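Local coordinates for DUF5037 domain-containing protein (Ruminococcus gnavus, PDB 4GL6) that is of unknown function but belongs to the DUF5037 family and contains an antiparallel and a mixed beta sheet, at residues I8-Y13 with I40-I45. Sequence-based numbering, arbitrary orientation.
Sequences IKIETY and IYATCI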
loop_
_atom_site.group_PDB
_atom_site.type_symbol
_atom_site.label_atom_id
_atom_site.label_comp_id
_atom_site.label_asym_id
_atom_site.label_seq_id
_atom_site.Cartn_x
_atom_site.Cartn_y
_atom_site.Cartn_z
ATOM N N ILE A 8 -1.229 -23.659 1.685
ATOM C CA ILE A 8 -0.067 -24.280 2.325
ATOM C C ILE A 8 1.137 -24.252 1.374
ATOM O O ILE A 8 2.268 -24.043 1.830
ATOM C CB ILE A 8 -0.365 -25.726 2.845
ATOM C CG1 ILE A 8 -1.292 -25.713 4.084
ATOM C CG2 ILE A 8 0.918 -26.486 3.197
ATOM C CD1 ILE A 8 -2.731 -25.252 3.876
ATOM N N LYS A 9 0.896 -24.443 0.071
ATOM C CA LYS A 9 1.978 -24.386 -0.920
ATOM C C LYS A 9 2.618 -22.987 -0.944
ATOM O O LYS A 9 3.846 -22.870 -0.919
ATOM C CB LYS A 9 1.496 -24.792 -2.325
ATOM C CG LYS A 9 1.079 -26.254 -2.507
ATOM C CD LYS A 9 0.764 -26.549 -3.974
ATOM C CE LYS A 9 0.280 -27.975 -4.200
ATOM N NZ LYS A 9 0.019 -28.273 -5.637
ATOM N N ILE A 10 1.779 -21.951 -0.944
ATOM C CA ILE A 10 2.232 -20.553 -0.968
ATOM C C ILE A 10 2.943 -20.191 0.329
ATOM O O ILE A 10 4.023 -19.593 0.290
ATOM C CB ILE A 10 1.070 -19.557 -1.229
ATOM C CG1 ILE A 10 0.489 -19.781 -2.633
ATOM C CG2 ILE A 10 1.552 -18.103 -1.134
ATOM C CD1 ILE A 10 -0.821 -19.091 -2.899
ATOM N N GLU A 11 2.338 -20.544 1.464
ATOM C CA GLU A 11 2.946 -20.319 2.794
ATOM C C GLU A 11 4.332 -20.998 2.895
ATOM O O GLU A 11 5.293 -20.380 3.381
ATOM C CB GLU A 11 2.015 -20.802 3.928
ATOM C CG GLU A 11 0.777 -19.930 4.170
ATOM C CD GLU A 11 -0.262 -20.536 5.123
ATOM O OE1 GLU A 11 -0.049 -21.634 5.689
ATOM O OE2 GLU A 11 -1.322 -19.901 5.329
ATOM N N THR A 12 4.427 -22.243 2.416
ATOM C CA THR A 12 5.691 -22.996 2.452
ATOM C C THR A 12 6.764 -22.340 1.589
ATOM O O THR A 12 7.917 -22.237 2.012
ATOM C CB THR A 12 5.499 -24.461 2.020
ATOM O OG1 THR A 12 4.542 -25.065 2.885
ATOM C CG2 THR A 12 6.814 -25.260 2.089
ATOM N N TYR A 13 6.377 -21.882 0.400
ATOM C CA TYR A 13 7.311 -21.191 -0.489
ATOM C C TYR A 13 7.875 -19.908 0.154
ATOM O O TYR A 13 9.089 -19.732 0.204
ATOM C CB TYR A 13 6.682 -20.882 -1.866
ATOM C CG TYR A 13 7.402 -19.754 -2.565
ATOM C CD1 TYR A 13 8.642 -19.959 -3.169
ATOM C CD2 TYR A 13 6.881 -18.458 -2.549
ATOM C CE1 TYR A 13 9.326 -18.903 -3.775
ATOM C CE2 TYR A 13 7.561 -17.403 -3.137
ATOM C CZ TYR A 13 8.783 -17.623 -3.748
ATOM O OH TYR A 13 9.424 -16.571 -4.352
ATOM N N ILE A 40 -3.432 -17.420 -9.854
ATOM C CA ILE A 40 -3.962 -17.385 -8.494
ATOM C C ILE A 40 -3.434 -16.118 -7.841
ATOM O O ILE A 40 -2.211 -15.934 -7.751
ATOM C CB ILE A 40 -3.511 -18.588 -7.644
ATOM C CG1 ILE A 40 -3.989 -19.902 -8.253
ATOM C CG2 ILE A 40 -4.088 -18.491 -6.232
ATOM C CD1 ILE A 40 -3.422 -21.120 -7.537
ATOM N N TYR A 41 -4.351 -15.268 -7.370
ATOM C CA TYR A 41 -4.029 -14.003 -6.684
ATOM C C TYR A 41 -4.287 -14.199 -5.177
ATOM O O TYR A 41 -5.421 -14.305 -4.751
ATOM C CB TYR A 41 -4.822 -12.827 -7.290
ATOM C CG TYR A 41 -4.533 -12.620 -8.777
ATOM C CD1 TYR A 41 -3.439 -11.849 -9.198
ATOM C CD2 TYR A 41 -5.352 -13.207 -9.768
ATOM C CE1 TYR A 41 -3.175 -11.671 -10.555
ATOM C CE2 TYR A 41 -5.092 -13.037 -11.127
ATOM C CZ TYR A 41 -4.007 -12.272 -11.520
ATOM O OH TYR A 41 -3.743 -12.108 -12.871
ATOM N N ALA A 42 -3.210 -14.219 -4.399
ATOM C CA ALA A 42 -3.228 -14.498 -2.969
ATOM C C ALA A 42 -2.953 -13.267 -2.097
ATOM O O ALA A 42 -1.931 -12.607 -2.303
ATOM C CB ALA A 42 -2.150 -15.549 -2.681
ATOM N N THR A 43 -3.828 -12.990 -1.116
ATOM C CA THR A 43 -3.621 -11.921 -0.127
ATOM C C THR A 43 -2.863 -12.553 1.037
ATOM O O THR A 43 -3.405 -13.413 1.737
ATOM C CB THR A 43 -4.948 -11.327 0.343
ATOM O OG1 THR A 43 -5.530 -10.653 -0.769
ATOM C CG2 THR A 43 -4.755 -10.340 1.489
ATOM N N CYS A 44 -1.628 -12.105 1.242
ATOM C CA CYS A 44 -0.717 -12.684 2.232
ATOM C C CYS A 44 -0.279 -11.693 3.313
ATOM O O CYS A 44 -0.316 -10.491 3.093
ATOM C CB CYS A 44 0.551 -13.183 1.498
ATOM S SG CYS A 44 0.310 -14.198 0.001
ATOM N N ILE A 45 0.130 -12.210 4.473
ATOM C CA ILE A 45 0.755 -11.410 5.549
ATOM C C ILE A 45 1.960 -12.171 6.097
ATOM O O ILE A 45 2.030 -13.400 5.965
ATOM C CB ILE A 45 -0.207 -11.089 6.724
ATOM C CG1 ILE A 45 -0.772 -12.363 7.381
ATOM C CG2 ILE A 45 -1.358 -10.220 6.236
ATOM C CD1 ILE A 45 -1.541 -12.107 8.661
#
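Ile10, on the helical turns 8-13, lies over Ala42 of strand 40-45 with their CA atoms 8.4 Å apart, so the two backbones meet through side chains, with no hydrogen bond between the segments. The contact is a compact example of how a helix packs on the face of a sheet: one branched residue of the helix meets alternate residues of a strand. Ile40, Ala42 and Cys44 set their CB atoms toward the helix, whereas Tyr41 sets its CB away, the alternation expected of a strand. Ile10 divides its two branches between Ala42 and Cys44. Its CD1 reaches the methyl group of Ala42, CB, at 3.8 Å, and the short side chain of Ala42 is consistent with this approach of the longer branch. The other branch ends in CG2, which lies 4.3 Å from SG of Cys44. With chi1 at -65°, CG2 stands anti to the backbone N and CG1 beside it, and the extended chi2 of 167° carries CD1 outward to the strand. On the helix side away from the strand, Thr12 OG1 hydrogen-bonds back to Ile8 O at 2.7 Å; Thr12 N binds the same oxygen from the opposite face of the carbonyl plane. Strand 40-46 runs between strands 22-28 and 54-59 of the antiparallel sheet, and helix 6-18 lies across one face of it. Ile10 also touches Val24 and Tyr58 on these flanking strands, while Leu14 and Ile6 of the same helix meet Cys44 and Ile40.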